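Local coordinates for protein cystathionine gamma-lyase (Saccharomyces cerevisiae, PDB 1N8P) that is a pyridoxal-5'-phosphate-binding enzyme of the Cys/Met metabolism family, modelled as an assembly of four protein chains, at residues A268-A273 against D379-I384; A272-N277 against Q386-A391; I353-R358 against V363-V368. All coordinates share one frame; numbering follows the deposited sequence.

In the fold
Contacts 1 and 2 run on from each other along helix 377-392: contact 1 sets the end of helix 253-271 against its first half, and contact 2 sets the loop that follows against its second half. Their centres lie about 9 Å apart and they touch through Leu-388, whose CD1 is 4.1 Å from Phe-270 CE2 and 4.2 Å from Leu-271 CD2. Contact 3 is nested in the chain between the segments of both, its centre about 24 Å from that of contact 1 and about 21 Å from that of contact 2. It leads into strand 367-371, the element before helix 377-392. The side chain of Val-363 in contact 3 lies about 13 Å from a bound pyridoxal-5'-phosphate.

Contact 1 of 3, residues A268-A273 against D379-I384; sequences AEFLAA and DLLEDI
Phe-270 and Leu-381 form one half of this contact, Leu-271 and Ile-384 the other, and both halves are purely apolar. Leu-381 reaches across with its CD1 methyl, 3.7 Å from Phe-270 CB and 3.9 Å from Phe-270 CG, so that the methyl sits at the root of the ring and approaches the ring plane at a slant. The aromatic side chain leans out from its helix with CG anti to the backbone N (chi1 170°), and the two side chains are inclined to each other. In the second pair Leu-271 CD2 lies 3.9 Å from Ile-384 CG2, and the side chains cross at about a right angle. Ile-384 presents this branch because CG2, not CG1, is anti to its backbone N. Two adjacent residues at the end of helix 253-271 thus meet residues one turn apart on helix 377-392. The alpha carbons stay well separated, 7.9 Å between Phe-270 CA and Leu-381 CA, and the gap is bridged by side chains alone, burying 169 Å² in all.

No hydrogen bond joins the segments; the carboxylates of Asp-379 and Asp-383 have partners elsewhere. Asp-383 accepts from the backbone N of Leu-328 and weakly from that of Arg-327, while Asp-379 OD2 is hydrogen-bonded to Thr-10 OG1 and the backbone N of Lys-7, both of a second subunit.

The Phe-270 side chain also touches Lys-385, further along helix 377-392, Ile-384 packs on Phe-329, and Leu-271 rests on Val-278 and Val-281, which sets the end of helix 253-271 on strand 278-282.

Contact 2 of 3, residues A272-N277 against Q386-A391; sequences AADKEN and QALKQA
Leu-388 points its CD1 methyl at the loop between helix 253-271 and strand 278-282, where it comes 3.7 Å from Asp-274 OD2 and 4.4 Å from Asn-277 CB. The leucine and the aspartate approach from opposite directions, one from the helix and one from the loop. These are van der Waals contacts, and no hydrogen bond links the two segments. Lys-389 NZ is 6.4 Å from Asp-274 OD2, too far for a salt bridge, though its charge may modestly favour the carboxylate.

In the next shell, weak bonds within the loop orient the aspartate. With CG anti to the backbone N (chi1 177°), Asp-274 turns OD1 back toward the chain, where it accepts weak hydrogen bonds from Val-278 N and, with doubtful geometry, from Asn-277 N. Asn-277 OD1 is hydrogen-bonded to Thr-392 OG1, which is also paired with Leu-388 O; both are acceptors and would have to share the one hydroxyl proton. The backbone of Asn-277 is hydrogen-bonded to Lys-313, and Leu-388 packs on Phe-322 of helix 316-325.

A helix-to-strand connection of this kind, laid against the C-terminal helix, belongs to the small alpha/beta C-terminal domain characteristic of fold type I pyridoxal-phosphate enzymes.

Contact 3 of 3, residues I353-R358 against V363-V368; sequences IPKEAR and VFDDLV
Lys-355 CA lies over one face of the Arg-358 guanidinium, 3.3 Å above its plane and displaced toward the rim, while Val-363 O sits at the edge of the group, near its plane but without a hydrogen bond, 4.0 Å from Arg-358 NH1. The carboxylate of Asp-365 takes neither position: its OD2 approaches at a slant, and the carboxylate and guanidinium planes are turned 72° from each other. A single atom pair carries the salt bridge, Arg-358 NH2 to Asp-365 OD2 at 3.1 Å, and as a hydrogen bond it is weak, with an angle of 131° at the proton. Arg-358 NH1 stands farther from the same oxygen, at 3.6 Å. A bend at chi3 (-60°) folds the arginine chain back so that its end lies over Lys-355. The ammonium of that lysine is a second positive charge near the carboxylate, Lys-355 NZ being 4.4 Å from Asp-365 OD2, beyond salt-bridge range.

Asp-365 occupies the second position of a type I beta turn from Phe-364 to Leu-367, closed by Leu-367 N to Phe-364 O; the turn delivers the chain into strand 367-371 of the C-terminal five-stranded sheet. The salt bridge joins the preceding loop 353-358 to this turn at the protein surface.

Nearer the backbone, Arg-358 CB lies 3.6 Å from Val-363 O and 4.5 Å from Val-363 CB, and the valine also touches His-350. Glu-359 OE2 accepts a weak hydrogen bond from Asp-365 N, and Asp-366 OD1 forms a salt bridge with Arg-311 on strand 307-312.

Contact 1 of 3, residues A268-A273 against D379-I384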
loop_
_atom_site.group_PDB
_atom_site.type_symbol
_atom_site.label_atom_id
_atom_site.label_comp_id
_atom_site.label_asym_id
_atom_site.label_seq_id
_atom_site.Cartn_x
_atom_site.Cartn_y
_atom_site.Cartn_z
ATOM N N ALA A 268 24.789 26.691 10.153
ATOM C CA ALA A 268 24.969 27.992 9.514
ATOM C C ALA A 268 25.971 28.818 10.338
ATOM O O ALA A 268 26.882 29.443 9.797
ATOM C CB ALA A 268 23.650 28.707 9.443
ATOM N N GLU A 269 25.808 28.814 11.652
ATOM C CA GLU A 269 26.722 29.551 12.487
ATOM C C GLU A 269 28.122 29.024 12.214
ATOM O O GLU A 269 29.080 29.788 12.122
ATOM C CB GLU A 269 26.333 29.411 13.970
ATOM C CG GLU A 269 24.864 29.636 14.166
ATOM C CD GLU A 269 24.437 29.903 15.589
ATOM O OE1 GLU A 269 24.958 29.274 16.535
ATOM O OE2 GLU A 269 23.530 30.744 15.742
ATOM N N PHE A 270 28.246 27.720 12.053
ATOM C CA PHE A 270 29.557 27.167 11.804
ATOM C C PHE A 270 30.133 27.695 10.521
ATOM O O PHE A 270 31.292 28.071 10.461
ATOM C CB PHE A 270 29.514 25.661 11.700
ATOM C CG PHE A 270 30.792 25.073 11.209
ATOM C CD1 PHE A 270 31.855 24.873 12.064
ATOM C CD2 PHE A 270 30.942 24.751 9.873
ATOM C CE1 PHE A 270 33.038 24.360 11.591
ATOM C CE2 PHE A 270 32.126 24.238 9.399
ATOM C CZ PHE A 270 33.169 24.043 10.253
ATOM N N LEU A 271 29.329 27.682 9.470
ATOM C CA LEU A 271 29.775 28.176 8.172
ATOM C C LEU A 271 29.871 29.705 8.138
ATOM O O LEU A 271 30.376 30.270 7.174
ATOM C CB LEU A 271 28.816 27.713 7.097
ATOM C CG LEU A 271 28.738 26.212 6.913
ATOM C CD1 LEU A 271 27.525 25.876 6.089
ATOM C CD2 LEU A 271 30.007 25.713 6.248
ATOM N N ALA A 272 29.377 30.367 9.185
ATOM C CA ALA A 272 29.414 31.819 9.279
ATOM C C ALA A 272 30.370 32.239 10.378
ATOM O O ALA A 272 30.099 33.168 11.134
ATOM C CB ALA A 272 28.045 32.346 9.569
ATOM N N ALA A 273 31.490 31.544 10.474
ATOM C CA ALA A 273 32.485 31.850 11.474
ATOM C C ALA A 273 33.746 31.256 10.926
ATOM O O ALA A 273 34.805 31.339 11.532
ATOM C CB ALA A 273 32.124 31.205 12.788
ATOM N N ASP A 379 27.004 14.855 14.145
ATOM C CA ASP A 379 27.399 13.972 13.056
ATOM C C ASP A 379 27.326 14.730 11.716
ATOM O O ASP A 379 28.126 14.505 10.802
ATOM C CB ASP A 379 26.452 12.783 12.992
ATOM C CG ASP A 379 26.511 11.921 14.207
ATOM O OD1 ASP A 379 27.084 12.332 15.219
ATOM O OD2 ASP A 379 25.959 10.823 14.147
ATOM N N LEU A 380 26.340 15.615 11.599
ATOM C CA LEU A 380 26.137 16.384 10.386
ATOM C C LEU A 380 27.079 17.573 10.349
ATOM O O LEU A 380 27.655 17.890 9.311
ATOM C CB LEU A 380 24.699 16.850 10.315
ATOM C CG LEU A 380 23.619 15.793 10.112
ATOM C CD1 LEU A 380 22.251 16.412 10.431
ATOM C CD2 LEU A 380 23.672 15.255 8.688
ATOM N N LEU A 381 27.244 18.228 11.490
ATOM C CA LEU A 381 28.147 19.355 11.568
ATOM C C LEU A 381 29.523 18.794 11.234
ATOM O O LEU A 381 30.181 19.258 10.313
ATOM C CB LEU A 381 28.149 19.962 12.979
ATOM C CG LEU A 381 28.759 21.365 13.083
ATOM C CD1 LEU A 381 28.113 22.304 12.069
ATOM C CD2 LEU A 381 28.559 21.895 14.468
ATOM N N GLU A 382 29.946 17.768 11.964
ATOM C CA GLU A 382 31.254 17.175 11.729
ATOM C C GLU A 382 31.411 16.662 10.306
ATOM O O GLU A 382 32.517 16.490 9.809
ATOM C CB GLU A 382 31.507 16.040 12.713
ATOM C CG GLU A 382 32.997 15.830 13.034
ATOM C CD GLU A 382 33.658 17.016 13.761
ATOM O OE1 GLU A 382 34.889 16.959 13.987
ATOM O OE2 GLU A 382 32.956 17.997 14.115
ATOM N N ASP A 383 30.302 16.427 9.633
ATOM C CA ASP A 383 30.377 15.942 8.271
ATOM C C ASP A 383 30.531 17.083 7.236
ATOM O O ASP A 383 31.072 16.868 6.149
ATOM C CB ASP A 383 29.148 15.097 7.958
ATOM C CG ASP A 383 29.197 14.517 6.571
ATOM O OD1 ASP A 383 30.219 13.882 6.245
ATOM O OD2 ASP A 383 28.226 14.690 5.805
ATOM N N ILE A 384 30.046 18.281 7.569
ATOM C CA ILE A 384 30.175 19.440 6.694
ATOM C C ILE A 384 31.643 19.869 6.757
ATOM O O ILE A 384 32.243 20.202 5.745
ATOM C CB ILE A 384 29.335 20.621 7.195
ATOM C CG1 ILE A 384 27.856 20.246 7.259
ATOM C CG2 ILE A 384 29.556 21.806 6.295
ATOM C CD1 ILE A 384 27.193 20.186 5.923
#

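Contact 2 of 3, residues A272-N277 against Q386-A391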
loop_
_atom_site.group_PDB
_atom_site.type_symbol
_atom_site.label_atom_id
_atom_site.label_comp_id
_atom_site.label_asym_id
_atom_site.label_seq_id
_atom_site.Cartn_x
_atom_site.Cartn_y
_atom_site.Cartn_z
ATOM N N ALA A 272 29.377 30.367 9.185
ATOM C CA ALA A 272 29.414 31.819 9.279
ATOM C C ALA A 272 30.370 32.239 10.378
ATOM O O ALA A 272 30.099 33.168 11.134
ATOM C CB ALA A 272 28.045 32.346 9.569
ATOM N N ALA A 273 31.490 31.544 10.474
ATOM C CA ALA A 273 32.485 31.850 11.474
ATOM C C ALA A 273 33.746 31.256 10.926
ATOM O O ALA A 273 34.805 31.339 11.532
ATOM C CB ALA A 273 32.124 31.205 12.788
ATOM N N ASP A 274 33.610 30.626 9.772
ATOM C CA ASP A 274 34.725 30.005 9.082
ATOM C C ASP A 274 35.208 31.012 8.047
ATOM O O ASP A 274 35.275 30.711 6.864
ATOM C CB ASP A 274 34.261 28.706 8.395
ATOM C CG ASP A 274 35.372 28.027 7.578
ATOM O OD1 ASP A 274 35.880 28.642 6.625
ATOM O OD2 ASP A 274 35.743 26.868 7.880
ATOM N N LYS A 275 35.526 32.221 8.494
ATOM C CA LYS A 275 35.982 33.271 7.590
ATOM C C LYS A 275 36.862 32.710 6.468
ATOM O O LYS A 275 36.832 33.197 5.332
ATOM C CB LYS A 275 36.731 34.328 8.373
ATOM N N GLU A 276 37.608 31.656 6.787
ATOM C CA GLU A 276 38.514 31.032 5.834
ATOM C C GLU A 276 37.917 30.414 4.562
ATOM O O GLU A 276 37.953 31.037 3.498
ATOM C CB GLU A 276 39.373 29.989 6.556
ATOM C CG GLU A 276 40.471 30.588 7.443
ATOM C CD GLU A 276 41.372 31.550 6.679
ATOM O OE1 GLU A 276 41.763 31.226 5.536
ATOM O OE2 GLU A 276 41.691 32.630 7.221
ATOM N N ASN A 277 37.381 29.197 4.668
ATOM C CA ASN A 277 36.796 28.468 3.524
ATOM C C ASN A 277 35.358 28.798 3.055
ATOM O O ASN A 277 34.922 28.329 2.005
ATOM C CB ASN A 277 36.854 26.956 3.786
ATOM C CG ASN A 277 38.257 26.447 3.983
ATOM O OD1 ASN A 277 38.546 25.286 3.685
ATOM N ND2 ASN A 277 39.142 27.301 4.505
ATOM N N GLN A 386 34.393 18.047 7.672
ATOM C CA GLN A 386 35.126 17.007 6.990
ATOM C C GLN A 386 35.021 17.108 5.473
ATOM O O GLN A 386 35.819 16.505 4.761
ATOM C CB GLN A 386 34.598 15.659 7.480
ATOM C CG GLN A 386 35.103 14.427 6.761
ATOM C CD GLN A 386 34.465 14.227 5.415
ATOM O OE1 GLN A 386 33.288 14.538 5.219
ATOM N NE2 GLN A 386 35.228 13.690 4.475
ATOM N N ALA A 387 34.058 17.867 4.964
ATOM C CA ALA A 387 33.906 17.964 3.516
ATOM C C ALA A 387 34.406 19.272 2.930
ATOM O O ALA A 387 34.628 19.359 1.724
ATOM C CB ALA A 387 32.457 17.734 3.122
ATOM N N LEU A 388 34.566 20.294 3.768
ATOM C CA LEU A 388 35.076 21.566 3.275
ATOM C C LEU A 388 36.509 21.293 2.907
ATOM O O LEU A 388 36.953 21.638 1.821
ATOM C CB LEU A 388 35.043 22.653 4.346
ATOM C CG LEU A 388 33.711 23.328 4.671
ATOM C CD1 LEU A 388 33.928 24.396 5.753
ATOM C CD2 LEU A 388 33.136 23.933 3.414
ATOM N N LYS A 389 37.227 20.646 3.816
ATOM C CA LYS A 389 38.620 20.333 3.573
ATOM C C LYS A 389 38.787 19.542 2.279
ATOM O O LYS A 389 39.638 19.866 1.460
ATOM C CB LYS A 389 39.194 19.583 4.764
ATOM C CG LYS A 389 38.995 20.322 6.074
ATOM C CD LYS A 389 39.821 19.707 7.214
ATOM C CE LYS A 389 39.449 20.277 8.600
ATOM N NZ LYS A 389 39.510 21.773 8.687
ATOM N N GLN A 390 37.956 18.527 2.079
ATOM C CA GLN A 390 38.022 17.708 0.874
ATOM C C GLN A 390 38.006 18.583 -0.379
ATOM O O GLN A 390 38.855 18.430 -1.252
ATOM C CB GLN A 390 36.840 16.741 0.834
ATOM C CG GLN A 390 36.734 15.820 2.041
ATOM C CD GLN A 390 37.219 14.390 1.765
ATOM O OE1 GLN A 390 36.667 13.673 0.911
ATOM N NE2 GLN A 390 38.251 13.968 2.500
ATOM N N ALA A 391 37.037 19.500 -0.453
ATOM C CA ALA A 391 36.882 20.413 -1.592
ATOM C C ALA A 391 38.083 21.333 -1.710
ATOM O O ALA A 391 38.540 21.637 -2.807
ATOM C CB ALA A 391 35.627 21.232 -1.435
#

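Contact 3 of 3, residues I353-R358 against V363-V368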
loop_
_atom_site.group_PDB
_atom_site.type_symbol
_atom_site.label_atom_id
_atom_site.label_comp_id
_atom_site.label_asym_id
_atom_site.label_seq_id
_atom_site.Cartn_x
_atom_site.Cartn_y
_atom_site.Cartn_z
ATOM N N ILE A 353 19.042 27.861 -18.141
ATOM C CA ILE A 353 19.009 29.287 -17.825
ATOM C C ILE A 353 20.461 29.766 -17.811
ATOM O O ILE A 353 21.202 29.504 -16.865
ATOM C CB ILE A 353 18.332 29.504 -16.449
ATOM C CG1 ILE A 353 16.853 29.096 -16.535
ATOM C CG2 ILE A 353 18.474 30.935 -16.014
ATOM C CD1 ILE A 353 16.102 29.234 -15.238
ATOM N N PRO A 354 20.885 30.468 -18.876
ATOM C CA PRO A 354 22.242 31.004 -19.058
ATOM C C PRO A 354 22.921 31.584 -17.818
ATOM O O PRO A 354 22.287 32.277 -17.013
ATOM C CB PRO A 354 22.049 32.052 -20.148
ATOM C CG PRO A 354 20.972 31.446 -20.983
ATOM C CD PRO A 354 19.992 30.955 -19.943
ATOM N N LYS A 355 24.216 31.299 -17.677
ATOM C CA LYS A 355 25.004 31.800 -16.559
ATOM C C LYS A 355 24.602 33.243 -16.348
ATOM O O LYS A 355 24.553 33.734 -15.226
ATOM C CB LYS A 355 26.501 31.713 -16.880
ATOM C CG LYS A 355 27.378 32.276 -15.788
ATOM C CD LYS A 355 28.811 31.769 -15.855
ATOM C CE LYS A 355 29.627 32.297 -14.662
ATOM N NZ LYS A 355 30.995 31.691 -14.575
ATOM N N GLU A 356 24.299 33.909 -17.456
ATOM C CA GLU A 356 23.867 35.301 -17.449
ATOM C C GLU A 356 23.016 35.577 -16.220
ATOM O O GLU A 356 23.365 36.407 -15.387
ATOM C CB GLU A 356 23.059 35.599 -18.723
ATOM N N ALA A 357 21.900 34.866 -16.113
ATOM C CA ALA A 357 21.002 35.041 -14.988
ATOM C C ALA A 357 21.584 34.399 -13.734
ATOM O O ALA A 357 21.512 34.984 -12.649
ATOM C CB ALA A 357 19.634 34.447 -15.311
ATOM N N ARG A 358 22.169 33.210 -13.872
ATOM C CA ARG A 358 22.739 32.529 -12.709
ATOM C C ARG A 358 23.914 33.299 -12.092
ATOM O O ARG A 358 24.957 32.713 -11.785
ATOM C CB ARG A 358 23.228 31.125 -13.066
ATOM C CG ARG A 358 22.277 30.270 -13.847
ATOM C CD ARG A 358 22.855 28.858 -14.024
ATOM N NE ARG A 358 24.136 28.796 -14.740
ATOM C CZ ARG A 358 25.325 29.140 -14.238
ATOM N NH1 ARG A 358 25.436 29.592 -12.991
ATOM N NH2 ARG A 358 26.421 29.016 -14.983
ATOM N N VAL A 363 21.770 33.063 -7.989
ATOM C CA VAL A 363 22.118 31.653 -8.111
ATOM C C VAL A 363 23.567 31.450 -8.533
ATOM O O VAL A 363 23.846 30.846 -9.562
ATOM C CB VAL A 363 21.172 30.945 -9.102
ATOM C CG1 VAL A 363 21.504 29.470 -9.203
ATOM C CG2 VAL A 363 19.734 31.142 -8.650
ATOM N N PHE A 364 24.486 31.951 -7.718
ATOM C CA PHE A 364 25.906 31.842 -7.995
ATOM C C PHE A 364 26.354 30.427 -8.368
ATOM O O PHE A 364 25.904 29.428 -7.806
ATOM C CB PHE A 364 26.706 32.344 -6.794
ATOM C CG PHE A 364 26.788 33.845 -6.692
ATOM C CD1 PHE A 364 26.937 34.462 -5.456
ATOM C CD2 PHE A 364 26.734 34.639 -7.827
ATOM C CE1 PHE A 364 27.026 35.842 -5.358
ATOM C CE2 PHE A 364 26.824 36.014 -7.736
ATOM C CZ PHE A 364 26.970 36.617 -6.497
ATOM N N ASP A 365 27.271 30.364 -9.319
ATOM C CA ASP A 365 27.807 29.106 -9.820
ATOM C C ASP A 365 28.619 28.355 -8.778
ATOM O O ASP A 365 28.793 27.145 -8.894
ATOM C CB ASP A 365 28.698 29.394 -11.032
ATOM C CG ASP A 365 29.008 28.160 -11.846
ATOM O OD1 ASP A 365 29.541 27.187 -11.276
ATOM O OD2 ASP A 365 28.720 28.181 -13.069
ATOM N N ASP A 366 29.142 29.062 -7.779
ATOM C CA ASP A 366 29.934 28.397 -6.741
ATOM C C ASP A 366 29.154 28.286 -5.437
ATOM O O ASP A 366 29.726 28.261 -4.359
ATOM C CB ASP A 366 31.291 29.116 -6.526
ATOM C CG ASP A 366 31.147 30.599 -6.125
ATOM O OD1 ASP A 366 30.300 31.300 -6.710
ATOM O OD2 ASP A 366 31.901 31.077 -5.245
ATOM N N LEU A 367 27.836 28.184 -5.566
ATOM C CA LEU A 367 26.924 28.080 -4.426
ATOM C C LEU A 367 26.402 26.673 -4.105
ATOM O O LEU A 367 25.824 26.006 -4.954
ATOM C CB LEU A 367 25.717 28.955 -4.682
ATOM C CG LEU A 367 24.657 28.940 -3.599
ATOM C CD1 LEU A 367 24.959 30.065 -2.608
ATOM C CD2 LEU A 367 23.292 29.112 -4.244
ATOM N N VAL A 368 26.588 26.236 -2.867
ATOM C CA VAL A 368 26.095 24.933 -2.444
ATOM C C VAL A 368 24.845 25.121 -1.569
ATOM O O VAL A 368 24.851 25.886 -0.592
ATOM C CB VAL A 368 27.157 24.154 -1.631
ATOM C CG1 VAL A 368 26.524 22.944 -0.972
ATOM C CG2 VAL A 368 28.281 23.716 -2.537
#